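Local coordinates for protein NRD1 (Saccharomyces cerevisiae, PDB 3CLJ), which binds the phosphorylated C-terminal domain of RNA polymerase II through its CTD-interacting domain and acts in the Nrd1-Nab3-Sen1 transcription termination complex, at residues Glu11-Lys14 and Asp15-Ser18; Arg121-Leu124 and Asp125-Arg129. All coordinates share one frame; numbering follows the deposited sequence. Where two conformers were deposited one is given.

Interaction 1: residues Glu11-Lys14 and Asp15-Ser18; sequences ESFK and DLKS. With SO4 (sulfate ion), chain B.
Phe-13 and Leu-16 lie side by side and point the same way. Phe-13 is in a short 3-10 turn that leads out of helix 3-11 of the CTD-interacting domain, and Leu-16 is in the loop that follows. CD1 of Leu-16 meets CD2 of the Phe-13 ring at 4.0 Å, approaching it obliquely. The ring itself is buried against Arg-24, Ile-25 and Leu-28 of helix 22-34. Leu-16 thus covers part of a hydrophobic side chain that ties the turn to the next helix. Its chi1 of -61° and chi2 of 168° together bring CD1 to Phe-13, while CB and CD2 lie on the sulfate side. With only a methyl group here, as in alanine, CD2 of Phe-13 is likely to lose this neighbour, and the anion the cover of CG and CD2.

The backbone closes the turn. Asp-15 N donates to Ser-12 O at 2.9 Å, from above the carbonyl plane and with a bent N-H...O angle of 137°. A weak bond of 3.3 Å runs from Leu-16 N to Phe-13 O. Ser-12 OG turns back to Thr-9 O in the preceding helix. The carboxylate of Asp-15 and the amine of Lys-14 are opposite in charge but not in contact, with OD1 and NZ 6.1 Å apart.

Beyond the turn, the chain grips a sulfate ion, probably from the crystallisation liquor. Lys-17 N bonds to sulfate O1 at 3.0 Å. Sulfate O2 takes two bonds from one residue: Ser-18 N at 3.2 Å, and Ser-18 OG at 2.7 Å.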
loop_
_atom_site.group_PDB
_atom_site.type_symbol
_atom_site.label_atom_id
_atom_site.label_comp_id
_atom_site.label_asym_id
_atom_site.label_seq_id
_atom_site.Cartn_x
_atom_site.Cartn_y
_atom_site.Cartn_z
ATOM N N GLU A 11 -10.132 -0.102 -9.587
ATOM C CA GLU A 11 -10.028 -0.799 -10.843
ATOM C C GLU A 11 -9.468 0.059 -12.002
ATOM O O GLU A 11 -8.771 -0.482 -12.880
ATOM C CB GLU A 11 -11.397 -1.446 -11.264
ATOM C CG GLU A 11 -11.845 -2.621 -10.392
ATOM C CD GLU A 11 -13.323 -2.949 -10.473
ATOM O OE1 GLU A 11 -14.139 -2.145 -11.005
ATOM O OE2 GLU A 11 -13.680 -4.039 -9.984
ATOM N N SER A 12 -9.779 1.365 -12.052
ATOM C CA SER A 12 -9.326 2.215 -13.153
ATOM C C SER A 12 -7.787 2.401 -13.249
ATOM O O SER A 12 -7.295 2.896 -14.262
ATOM C CB SER A 12 -10.029 3.579 -13.152
ATOM O OG SER A 12 -9.599 4.359 -12.044
ATOM N N PHE A 13 -7.043 2.020 -12.212
ATOM C CA PHE A 13 -5.568 2.119 -12.208
ATOM C C PHE A 13 -4.940 1.245 -13.290
ATOM O O PHE A 13 -3.797 1.474 -13.716
ATOM C CB PHE A 13 -4.991 1.794 -10.836
ATOM C CG PHE A 13 -4.956 2.984 -9.877
ATOM C CD1 PHE A 13 -6.149 3.444 -9.253
ATOM C CD2 PHE A 13 -3.742 3.635 -9.576
ATOM C CE1 PHE A 13 -6.157 4.500 -8.382
ATOM C CE2 PHE A 13 -3.719 4.749 -8.663
ATOM C CZ PHE A 13 -4.941 5.187 -8.069
ATOM N N LYS A 14 -5.710 0.256 -13.761
ATOM C CA LYS A 14 -5.345 -0.592 -14.908
ATOM C C LYS A 14 -5.366 0.169 -16.229
ATOM O O LYS A 14 -4.581 -0.113 -17.142
ATOM C CB LYS A 14 -6.241 -1.821 -14.952
ATOM C CG LYS A 14 -6.182 -2.650 -13.637
ATOM C CD LYS A 14 -7.208 -3.809 -13.608
ATOM C CE LYS A 14 -8.589 -3.346 -13.097
ATOM N NZ LYS A 14 -9.847 -3.961 -13.785
ATOM N N ASP A 15 -6.240 1.160 -16.333
ATOM C CA ASP A 15 -6.279 1.997 -17.513
ATOM C C ASP A 15 -5.178 3.061 -17.561
ATOM O O ASP A 15 -5.046 3.764 -18.565
ATOM C CB ASP A 15 -7.678 2.624 -17.688
ATOM C CG ASP A 15 -8.815 1.560 -17.715
ATOM O OD1 ASP A 15 -8.527 0.354 -17.927
ATOM O OD2 ASP A 15 -10.002 1.941 -17.525
ATOM N N LEU A 16 -4.401 3.181 -16.482
ATOM C CA LEU A 16 -3.254 4.087 -16.446
ATOM C C LEU A 16 -2.032 3.333 -16.893
ATOM O O LEU A 16 -1.667 2.337 -16.292
ATOM C CB LEU A 16 -3.030 4.663 -15.042
ATOM C CG LEU A 16 -4.157 5.502 -14.449
ATOM C CD1 LEU A 16 -3.895 5.754 -12.953
ATOM C CD2 LEU A 16 -4.429 6.784 -15.285
ATOM N N LYS A 17 -1.385 3.830 -17.935
ATOM C CA LYS A 17 -0.148 3.241 -18.443
ATOM C C LYS A 17 0.935 3.080 -17.338
ATOM O O LYS A 17 1.597 2.018 -17.226
ATOM C CB LYS A 17 0.364 4.053 -19.646
ATOM C CG LYS A 17 1.701 3.530 -20.171
ATOM C CD LYS A 17 2.097 4.193 -21.483
ATOM C CE LYS A 17 3.363 3.512 -22.028
ATOM N NZ LYS A 17 3.860 4.187 -23.260
ATOM N N SER A 18 1.072 4.131 -16.514
ATOM C CA SER A 18 2.063 4.189 -15.420
ATOM C C SER A 18 1.623 3.393 -14.175
ATOM O O SER A 18 2.466 3.049 -13.341
ATOM C CB SER A 18 2.307 5.656 -15.024
ATOM O OG SER A 18 1.113 6.198 -14.457
HETATM S S SO4 B . -0.771 7.372 -17.493
HETATM O O1 SO4 B . -1.686 6.767 -18.494
HETATM O O2 SO4 B . -0.874 6.644 -16.224
HETATM O O3 SO4 B . 0.645 7.291 -17.887
HETATM O O4 SO4 B . -1.188 8.763 -17.251
#

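Interaction 2: residues Arg121-Leu124 and Asp125-Arg129; sequences RMLL and DIWDR
Leu-123 and Leu-124 pack against Trp-127 on the buried side of helix 114-130. CD2 of Leu-123 reaches CZ2 of the Trp-127 indole at 3.9 Å. CD2 of Leu-124 meets CE3 of Trp-127 at 3.8 Å. Both leucines cross the ring obliquely. The carbonyl oxygen of Leu-123 lies over one face of the indole, 3.2 Å above its plane and offset toward the rim. The same oxygen accepts the helical bond from Trp-127 N at 2.8 Å, nearly straight at 165°. Around this cluster, Leu-62 and Tyr-63 of helix 58-77 touch Leu-123, and Ile-101 and Leu-105 of helix 90-111 touch Trp-127. The buried indole NE1 is satisfied by Asp-66 OD1.

Away from the indole, Met-122 crosses Ile-126 at about a right angle. This pair is tight too, with Met-122 CE only 3.2 Å from Ile-126 CG1. The charged side chains are held more loosely. Asp-125 OD1 pairs with Arg-142. Arg-129 NH2 forms a salt bridge with Asp-128 OD2 at 2.7 Å, though its hydrogen bond is weak. Arg-129 NH2 lies 3.8 Å from Asp-125 OD1, a long contact of charges alone. Asp-125 therefore sits between arginines, which would probably stabilise its charged form, while the inner face is mainly apolar, with the indole N-H bonded to Asp-66.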
loop_
_atom_site.group_PDB
_atom_site.type_symbol
_atom_site.label_atom_id
_atom_site.label_comp_id
_atom_site.label_asym_id
_atom_site.label_seq_id
_atom_site.Cartn_x
_atom_site.Cartn_y
_atom_site.Cartn_z
ATOM N N ARG A 121 12.612 0.783 -2.891
ATOM C CA ARG A 121 13.651 1.033 -1.875
ATOM C C ARG A 121 13.457 2.368 -1.132
ATOM O O ARG A 121 13.485 2.384 0.100
ATOM C CB ARG A 121 15.021 0.891 -2.540
ATOM C CG ARG A 121 16.163 0.402 -1.639
ATOM C CD ARG A 121 16.700 1.471 -0.674
ATOM N NE ARG A 121 18.159 1.506 -0.603
ATOM C CZ ARG A 121 18.980 0.478 -0.819
ATOM N NH1 ARG A 121 18.521 -0.721 -1.108
ATOM N NH2 ARG A 121 20.284 0.658 -0.757
ATOM N N MET A 122 13.203 3.477 -1.851
ATOM C CA MET A 122 12.969 4.764 -1.162
ATOM C C MET A 122 11.736 4.806 -0.344
ATOM O O MET A 122 11.700 5.364 0.754
ATOM C CB MET A 122 12.898 5.972 -2.114
ATOM C CG MET A 122 12.576 7.301 -1.299
ATOM S SD MET A 122 13.909 7.887 -0.174
ATOM C CE MET A 122 13.020 8.011 1.368
ATOM N N LEU A 123 10.696 4.189 -0.863
ATOM C CA LEU A 123 9.494 4.016 -0.117
ATOM C C LEU A 123 9.710 3.209 1.173
ATOM O O LEU A 123 9.160 3.562 2.249
ATOM C CB LEU A 123 8.465 3.344 -1.060
ATOM C CG LEU A 123 6.987 3.457 -0.816
ATOM C CD1 LEU A 123 6.492 4.921 -0.849
ATOM C CD2 LEU A 123 6.187 2.481 -1.753
ATOM N N LEU A 124 10.483 2.103 1.088
ATOM C CA LEU A 124 10.937 1.398 2.318
ATOM C C LEU A 124 11.616 2.328 3.313
ATOM O O LEU A 124 11.464 2.180 4.548
ATOM C CB LEU A 124 11.874 0.198 1.982
ATOM C CG LEU A 124 11.057 -0.938 1.323
ATOM C CD1 LEU A 124 11.932 -2.061 0.750
ATOM C CD2 LEU A 124 10.013 -1.501 2.368
ATOM N N ASP A 125 12.388 3.287 2.793
ATOM C CA ASP A 125 13.103 4.226 3.672
ATOM C C ASP A 125 12.166 5.191 4.389
ATOM O O ASP A 125 12.316 5.470 5.586
ATOM C CB ASP A 125 14.187 4.973 2.887
ATOM C CG ASP A 125 15.380 4.073 2.559
ATOM O OD1 ASP A 125 15.478 2.979 3.173
ATOM O OD2 ASP A 125 16.226 4.450 1.700
ATOM N N ILE A 126 11.180 5.684 3.654
ATOM C CA ILE A 126 10.075 6.473 4.222
ATOM C C ILE A 126 9.261 5.641 5.231
ATOM O O ILE A 126 8.977 6.123 6.326
ATOM C CB ILE A 126 9.200 7.046 3.061
ATOM C CG1 ILE A 126 9.937 8.212 2.367
ATOM C CG2 ILE A 126 7.780 7.436 3.503
ATOM C CD1 ILE A 126 9.570 8.219 0.918
ATOM N N TRP A 127 8.929 4.392 4.914
ATOM C CA TRP A 127 8.225 3.545 5.902
ATOM C C TRP A 127 9.029 3.387 7.194
ATOM O O TRP A 127 8.495 3.470 8.308
ATOM C CB TRP A 127 7.911 2.179 5.267
ATOM C CG TRP A 127 6.854 2.325 4.188
ATOM C CD1 TRP A 127 6.188 3.512 3.845
ATOM C CD2 TRP A 127 6.319 1.315 3.321
ATOM N NE1 TRP A 127 5.283 3.283 2.863
ATOM C CE2 TRP A 127 5.312 1.947 2.520
ATOM C CE3 TRP A 127 6.536 -0.062 3.172
ATOM C CZ2 TRP A 127 4.544 1.253 1.607
ATOM C CZ3 TRP A 127 5.790 -0.741 2.234
ATOM C CH2 TRP A 127 4.804 -0.087 1.455
ATOM N N ASP A 128 10.322 3.129 7.025
ATOM C CA ASP A 128 11.276 3.016 8.130
ATOM C C ASP A 128 11.281 4.310 8.954
ATOM O O ASP A 128 11.125 4.291 10.171
ATOM C CB ASP A 128 12.679 2.728 7.552
ATOM C CG ASP A 128 13.729 2.473 8.619
ATOM O OD1 ASP A 128 13.758 1.359 9.213
ATOM O OD2 ASP A 128 14.534 3.375 8.861
ATOM N N ARG A 129 11.448 5.449 8.305
ATOM C CA ARG A 129 11.483 6.692 9.101
ATOM C C ARG A 129 10.147 7.039 9.802
ATOM O O ARG A 129 10.165 7.585 10.894
ATOM C CB ARG A 129 12.100 7.852 8.331
ATOM C CG ARG A 129 13.488 8.224 8.872
ATOM C CD ARG A 129 14.677 7.779 7.996
ATOM N NE ARG A 129 14.668 6.351 7.627
ATOM C CZ ARG A 129 15.622 5.749 6.909
ATOM N NH1 ARG A 129 16.691 6.430 6.475
ATOM N NH2 ARG A 129 15.520 4.457 6.636
#

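Both contacts are local and lie within the same all-helical CTD-interacting domain, with centres about 24 Å apart, and they do not meet. Interaction 1 is at the surface, in the loop between helices 3-11 and 22-34. Interaction 2 is partly buried and lies within a single helix, whose inner side faces helices 58-77 and 90-111. The backbone differs accordingly: a short 3-10 turn with one bent and one weak bond in the first, a regular run of helical bonds in the second. Each sets an aromatic ring against another helix, Phe-13 against helix 22-34 and Trp-127 against helix 90-111. On the polar side, main-chain N-H groups and a hydroxyl hold an anion in interaction 1, whereas charged side chains pair in interaction 2.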